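Local coordinates for putative lipoprotein (Bacteroides thetaiotaomicron, PDB 4Q1Z) that is of unknown function but is a two-domain putative lipoprotein of the DUF4876 family, at residues F131-N136 with S195-Q200; R177-P182 with F223-N228. All coordinates share one frame; numbering follows the deposited sequence.

Contact 1: residues F131-N136 with S195-Q200; sequences FYEIYN and SCIISQ
Two neighbouring antiparallel strands of the large mixed sheet, 131-136 and 195-199, pair here along five residues. Tyr132 faces Ile198 and Ile134 faces Cys196 as hydrogen-bonded pairs, and each pair closes two backbone bonds: Tyr132 N to Ile198 O is 2.9 Å, and Cys196 N to Ile134 O is 2.7 Å. The alternate, non-hydrogen-bonded pairs bring Phe131, Glu133 and Tyr135 onto one face with Ser199, Ile197 and Ser195. On that face Glu133 carries most of the side-chain chemistry. Its CG stands anti to the backbone N (chi1 -179°) and the chain continues extended, which takes the carboxylate diagonally over to Ser195, whose OG donates to Glu133 OE2 at 2.7 Å from the anti side, 16° out of the carboxylate plane. Ser195 OG also lies at the edge of the Tyr135 ring, 3.6 Å from Tyr135 CD1. Ile197 packs alongside, with CG1 3.7 Å from Glu133 CG and CG2 3.7 Å from Phe131 CD1. Lys111 NZ forms a salt bridge with Glu133 OE2, and the backbone N of Arg387 donates to Glu133 OE1. A buried carboxylate gripped at both oxygens in this way is probably kept ionised, its charge balanced by Lys111 on the adjoining strand 108-114.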
loop_
_atom_site.group_PDB
_atom_site.type_symbol
_atom_site.label_atom_id
_atom_site.label_comp_id
_atom_site.label_asym_id
_atom_site.label_seq_id
_atom_site.Cartn_x
_atom_site.Cartn_y
_atom_site.Cartn_z
ATOM N N PHE A 131 -5.074 12.795 -4.713
ATOM C CA PHE A 131 -5.158 11.393 -5.115
ATOM C C PHE A 131 -4.262 10.519 -4.211
ATOM O O PHE A 131 -3.320 11.008 -3.577
ATOM C CB PHE A 131 -4.847 11.176 -6.621
ATOM C CG PHE A 131 -3.385 11.137 -7.010
ATOM C CD1 PHE A 131 -2.679 9.934 -7.010
ATOM C CD2 PHE A 131 -2.708 12.304 -7.360
ATOM C CE1 PHE A 131 -1.324 9.896 -7.371
ATOM C CE2 PHE A 131 -1.360 12.263 -7.734
ATOM C CZ PHE A 131 -0.683 11.055 -7.753
ATOM N N TYR A 132 -4.594 9.215 -4.171
ATOM C CA TYR A 132 -4.017 8.128 -3.373
ATOM C C TYR A 132 -3.834 6.944 -4.273
ATOM O O TYR A 132 -4.812 6.472 -4.845
ATOM C CB TYR A 132 -4.988 7.751 -2.204
ATOM C CG TYR A 132 -5.525 8.952 -1.456
ATOM C CD1 TYR A 132 -6.699 9.585 -1.865
ATOM C CD2 TYR A 132 -4.817 9.508 -0.397
ATOM C CE1 TYR A 132 -7.160 10.731 -1.229
ATOM C CE2 TYR A 132 -5.264 10.663 0.239
ATOM C CZ TYR A 132 -6.448 11.259 -0.166
ATOM O OH TYR A 132 -6.919 12.376 0.483
ATOM N N GLU A 133 -2.593 6.508 -4.468
ATOM C CA GLU A 133 -2.298 5.372 -5.326
ATOM C C GLU A 133 -1.858 4.206 -4.447
ATOM O O GLU A 133 -0.905 4.317 -3.695
ATOM C CB GLU A 133 -1.276 5.737 -6.395
ATOM C CG GLU A 133 -0.939 4.596 -7.333
ATOM C CD GLU A 133 -0.036 4.936 -8.505
ATOM O OE1 GLU A 133 0.011 6.121 -8.909
ATOM O OE2 GLU A 133 0.632 4.008 -9.015
ATOM N N ILE A 134 -2.627 3.117 -4.526
ATOM C CA ILE A 134 -2.556 1.830 -3.826
ATOM C C ILE A 134 -1.903 0.833 -4.780
ATOM O O ILE A 134 -2.270 0.808 -5.942
ATOM C CB ILE A 134 -4.038 1.480 -3.441
ATOM C CG1 ILE A 134 -4.513 2.309 -2.267
ATOM C CG2 ILE A 134 -4.343 0.002 -3.251
ATOM C CD1 ILE A 134 -3.463 2.413 -1.188
ATOM N N TYR A 135 -0.913 0.052 -4.312
ATOM C CA TYR A 135 -0.158 -0.900 -5.140
ATOM C C TYR A 135 -0.182 -2.317 -4.565
ATOM O O TYR A 135 -0.034 -2.503 -3.353
ATOM C CB TYR A 135 1.303 -0.406 -5.268
ATOM C CG TYR A 135 2.261 -1.228 -6.122
ATOM C CD1 TYR A 135 2.285 -1.093 -7.509
ATOM C CD2 TYR A 135 3.243 -2.026 -5.531
ATOM C CE1 TYR A 135 3.204 -1.797 -8.294
ATOM C CE2 TYR A 135 4.159 -2.745 -6.306
ATOM C CZ TYR A 135 4.147 -2.613 -7.686
ATOM O OH TYR A 135 5.058 -3.303 -8.457
ATOM N N ASN A 136 -0.342 -3.320 -5.450
ATOM C CA ASN A 136 -0.258 -4.717 -5.051
ATOM C C ASN A 136 1.219 -5.062 -5.061
ATOM O O ASN A 136 1.819 -5.262 -6.131
ATOM C CB ASN A 136 -1.086 -5.632 -5.936
ATOM C CG ASN A 136 -1.050 -7.098 -5.533
ATOM O OD1 ASN A 136 -0.252 -7.533 -4.697
ATOM N ND2 ASN A 136 -1.923 -7.898 -6.119
ATOM N N SER A 195 -1.687 -1.030 -9.824
ATOM C CA SER A 195 -2.078 0.045 -8.916
ATOM C C SER A 195 -3.571 0.347 -9.034
ATOM O O SER A 195 -4.167 0.166 -10.094
ATOM C CB SER A 195 -1.303 1.331 -9.222
ATOM O OG SER A 195 -0.002 1.396 -8.666
ATOM N N CYS A 196 -4.155 0.823 -7.934
ATOM C CA CYS A 196 -5.483 1.409 -7.871
ATOM C C CYS A 196 -5.326 2.848 -7.393
ATOM O O CYS A 196 -4.790 3.084 -6.301
ATOM C CB CYS A 196 -6.450 0.633 -6.988
ATOM S SG CYS A 196 -8.124 1.330 -6.973
ATOM N N ILE A 197 -5.734 3.801 -8.237
ATOM C CA ILE A 197 -5.709 5.211 -7.885
ATOM C C ILE A 197 -7.133 5.607 -7.502
ATOM O O ILE A 197 -8.095 5.223 -8.172
ATOM C CB ILE A 197 -5.125 6.130 -9.015
ATOM C CG1 ILE A 197 -3.718 5.662 -9.471
ATOM C CG2 ILE A 197 -5.133 7.628 -8.609
ATOM C CD1 ILE A 197 -3.300 6.150 -10.782
ATOM N N ILE A 198 -7.245 6.358 -6.401
ATOM C CA ILE A 198 -8.475 6.959 -5.904
ATOM C C ILE A 198 -8.218 8.452 -5.885
ATOM O O ILE A 198 -7.238 8.892 -5.288
ATOM C CB ILE A 198 -8.970 6.425 -4.523
ATOM C CG1 ILE A 198 -8.724 4.914 -4.345
ATOM C CG2 ILE A 198 -10.430 6.777 -4.338
ATOM C CD1 ILE A 198 -8.598 4.487 -2.904
ATOM N N SER A 199 -9.055 9.213 -6.585
ATOM C CA SER A 199 -8.990 10.670 -6.653
ATOM C C SER A 199 -10.139 11.278 -5.873
ATOM O O SER A 199 -11.190 10.654 -5.757
ATOM C CB SER A 199 -9.057 11.136 -8.102
ATOM O OG SER A 199 -7.786 11.161 -8.730
ATOM N N GLN A 200 -9.954 12.487 -5.337
ATOM C CA GLN A 200 -11.034 13.231 -4.679
ATOM C C GLN A 200 -12.092 13.530 -5.755
ATOM O O GLN A 200 -13.278 13.287 -5.553
ATOM C CB GLN A 200 -10.486 14.536 -4.048
ATOM C CG GLN A 200 -11.565 15.467 -3.538
ATOM C CD GLN A 200 -11.146 16.914 -3.461
ATOM O OE1 GLN A 200 -11.734 17.775 -4.119
ATOM N NE2 GLN A 200 -10.193 17.236 -2.593
#

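Contact 2: residues R177-P182 with F223-N228; sequences RVWKFP and FEFNMN
Trp179 is met by two residues in quite different ways, a phenylalanine edge over its face and a selenomethionine at its rim. Phe225 turns its edge onto the indole, CD1 lying 3.5 Å from Trp179 CD2, with the planes of the five-membered ring and the phenyl ring at 59°. Met227, a selenomethionine, runs past the outer end of the six-membered ring: CG is 3.8 Å from Trp179 CH2, and SE lies at the ring edge, 5.4 Å from its centroid, in a Met-aromatic contact. A bend at chi3 (74°) then carries Met227 CE over one face of the Arg177 guanidinium, 3.5 Å from Arg177 NH1. That nitrogen is held by Met251 O and His242 NE2. At the other end, Phe181 presents its edge to the face of Phe223 in a nearly perpendicular T-shaped pair, planes at 86°, with CE1 of Phe181 3.9 Å from CD1 of Phe223. Pro182 packs against Phe223, its CD 3.3 Å from Phe223 CE2. An Asx turn from Asn226 OD1 to Asn228 N spans Met227. With no hydrogen bond between the segments, cohesion probably rests mainly on side-chain packing, through dispersion together with the weak electrostatics of ring edges meeting ring faces.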
loop_
_atom_site.group_PDB
_atom_site.type_symbol
_atom_site.label_atom_id
_atom_site.label_comp_id
_atom_site.label_asym_id
_atom_site.label_seq_id
_atom_site.Cartn_x
_atom_site.Cartn_y
_atom_site.Cartn_z
ATOM N N ARG A 177 -13.522 10.252 8.667
ATOM C CA ARG A 177 -14.399 9.736 7.599
ATOM C C ARG A 177 -13.861 8.380 7.104
ATOM O O ARG A 177 -12.651 8.179 7.045
ATOM C CB ARG A 177 -14.568 10.737 6.434
ATOM C CG ARG A 177 -15.821 10.443 5.612
ATOM C CD ARG A 177 -15.965 11.316 4.388
ATOM N NE ARG A 177 -16.086 12.743 4.708
ATOM C CZ ARG A 177 -17.241 13.394 4.849
ATOM N NH1 ARG A 177 -18.395 12.750 4.729
ATOM N NH2 ARG A 177 -17.248 14.689 5.128
ATOM N N VAL A 178 -14.770 7.442 6.827
ATOM C CA VAL A 178 -14.491 6.061 6.379
ATOM C C VAL A 178 -15.270 5.790 5.076
ATOM O O VAL A 178 -16.449 6.137 4.960
ATOM C CB VAL A 178 -14.831 4.967 7.461
ATOM C CG1 VAL A 178 -14.268 3.607 7.065
ATOM C CG2 VAL A 178 -14.372 5.368 8.876
ATOM N N TRP A 179 -14.574 5.227 4.096
ATOM C CA TRP A 179 -15.082 4.786 2.802
ATOM C C TRP A 179 -14.719 3.324 2.639
ATOM O O TRP A 179 -13.854 2.817 3.363
ATOM C CB TRP A 179 -14.474 5.599 1.630
ATOM C CG TRP A 179 -14.677 7.078 1.681
ATOM C CD1 TRP A 179 -13.896 7.995 2.332
ATOM C CD2 TRP A 179 -15.664 7.830 0.958
ATOM N NE1 TRP A 179 -14.391 9.262 2.126
ATOM C CE2 TRP A 179 -15.443 9.194 1.241
ATOM C CE3 TRP A 179 -16.721 7.483 0.094
ATOM C CZ2 TRP A 179 -16.217 10.215 0.658
ATOM C CZ3 TRP A 179 -17.529 8.489 -0.423
ATOM C CH2 TRP A 179 -17.266 9.838 -0.150
ATOM N N LYS A 180 -15.351 2.649 1.677
ATOM C CA LYS A 180 -14.987 1.281 1.317
ATOM C C LYS A 180 -15.087 1.103 -0.184
ATOM O O LYS A 180 -15.777 1.854 -0.874
ATOM C CB LYS A 180 -15.782 0.195 2.082
ATOM C CG LYS A 180 -17.216 -0.056 1.662
ATOM C CD LYS A 180 -17.752 -1.215 2.474
ATOM C CE LYS A 180 -19.240 -1.356 2.352
ATOM N NZ LYS A 180 -19.729 -2.560 3.072
ATOM N N PHE A 181 -14.377 0.124 -0.693
ATOM C CA PHE A 181 -14.472 -0.198 -2.098
ATOM C C PHE A 181 -15.784 -0.945 -2.299
ATOM O O PHE A 181 -16.126 -1.789 -1.455
ATOM C CB PHE A 181 -13.268 -1.063 -2.543
ATOM C CG PHE A 181 -11.964 -0.317 -2.716
ATOM C CD1 PHE A 181 -11.629 0.259 -3.937
ATOM C CD2 PHE A 181 -11.044 -0.232 -1.671
ATOM C CE1 PHE A 181 -10.411 0.922 -4.108
ATOM C CE2 PHE A 181 -9.806 0.412 -1.852
ATOM C CZ PHE A 181 -9.514 1.006 -3.062
ATOM N N PRO A 182 -16.530 -0.691 -3.404
ATOM C CA PRO A 182 -17.711 -1.536 -3.698
ATOM C C PRO A 182 -17.270 -2.955 -4.144
ATOM O O PRO A 182 -16.075 -3.278 -4.106
ATOM C CB PRO A 182 -18.413 -0.762 -4.818
ATOM C CG PRO A 182 -17.337 -0.012 -5.502
ATOM C CD PRO A 182 -16.265 0.276 -4.494
ATOM N N PHE A 223 -10.910 4.760 -9.216
ATOM C CA PHE A 223 -11.940 5.179 -8.269
ATOM C C PHE A 223 -11.885 6.670 -7.959
ATOM O O PHE A 223 -10.901 7.347 -8.261
ATOM C CB PHE A 223 -11.839 4.369 -6.956
ATOM C CG PHE A 223 -12.464 3.004 -7.071
ATOM C CD1 PHE A 223 -11.758 1.944 -7.623
ATOM C CD2 PHE A 223 -13.792 2.802 -6.723
ATOM C CE1 PHE A 223 -12.362 0.697 -7.796
ATOM C CE2 PHE A 223 -14.400 1.567 -6.917
ATOM C CZ PHE A 223 -13.678 0.516 -7.433
ATOM N N GLU A 224 -12.983 7.181 -7.389
ATOM C CA GLU A 224 -13.115 8.553 -6.935
ATOM C C GLU A 224 -14.035 8.625 -5.745
ATOM O O GLU A 224 -14.887 7.769 -5.587
ATOM C CB GLU A 224 -13.583 9.493 -8.039
ATOM C CG GLU A 224 -14.980 9.243 -8.562
ATOM C CD GLU A 224 -15.489 10.358 -9.439
ATOM O OE1 GLU A 224 -14.838 11.424 -9.487
ATOM O OE2 GLU A 224 -16.533 10.160 -10.096
ATOM N N PHE A 225 -13.823 9.630 -4.887
ATOM C CA PHE A 225 -14.634 9.920 -3.706
ATOM C C PHE A 225 -15.738 10.913 -4.088
ATOM O O PHE A 225 -15.706 12.062 -3.633
ATOM C CB PHE A 225 -13.757 10.496 -2.593
ATOM C CG PHE A 225 -12.695 9.578 -2.051
ATOM C CD1 PHE A 225 -13.023 8.557 -1.163
ATOM C CD2 PHE A 225 -11.352 9.800 -2.337
ATOM C CE1 PHE A 225 -12.032 7.731 -0.617
ATOM C CE2 PHE A 225 -10.352 8.984 -1.772
ATOM C CZ PHE A 225 -10.705 7.946 -0.923
ATOM N N ASN A 226 -16.678 10.501 -4.957
ATOM C CA ASN A 226 -17.757 11.387 -5.400
ATOM C C ASN A 226 -18.738 11.719 -4.238
ATOM O O ASN A 226 -19.130 10.840 -3.477
ATOM C CB ASN A 226 -18.497 10.758 -6.578
ATOM C CG ASN A 226 -19.654 11.535 -7.119
ATOM O OD1 ASN A 226 -19.631 12.761 -7.234
ATOM N ND2 ASN A 226 -20.683 10.819 -7.521
HETATM N N MSE A 227 -19.103 12.994 -4.097
HETATM C CA MSE A 227 -20.039 13.434 -3.063
HETATM C C MSE A 227 -21.152 14.277 -3.709
HETATM O O MSE A 227 -21.884 15.010 -3.020
HETATM C CB MSE A 227 -19.309 14.204 -1.944
HETATM C CG MSE A 227 -18.305 13.328 -1.203
HETATM SE SE MSE A 227 -17.567 14.111 0.376
HETATM C CE MSE A 227 -19.099 13.951 1.561
ATOM N N ASN A 228 -21.257 14.149 -5.044
ATOM C CA ASN A 228 -22.229 14.787 -5.936
ATOM C C ASN A 228 -22.227 16.297 -5.770
ATOM O O ASN A 228 -23.250 16.916 -5.459
ATOM C CB ASN A 228 -23.637 14.181 -5.777
ATOM C CG ASN A 228 -23.643 12.669 -5.938
ATOM O OD1 ASN A 228 -23.330 12.122 -7.017
ATOM N ND2 ASN A 228 -23.908 11.965 -4.836
#

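How the contacts relate
Together the contacts illustrate how one sheet is held both through its backbone and through the side chains that pack over its face. Contact 1 lies about 9 Å from the centre of the chain and contact 2 about 17 Å, measured between centres; both are buried, though Pro182 and Met227 in contact 2 are partly exposed. Strands 195-199 and 223-224 are parallel neighbours, and Ser199 O to Phe225 N, at 3.0 Å, is a probable hydrogen bond joining the contacts. Ile198 CG2 also packs on Phe225 CE2. Contact 1 thus pairs adjacent strands, whereas contact 2 spans strand 238-245, which separates 177-180 from 223-224 in the sheet order, with aromatic packing.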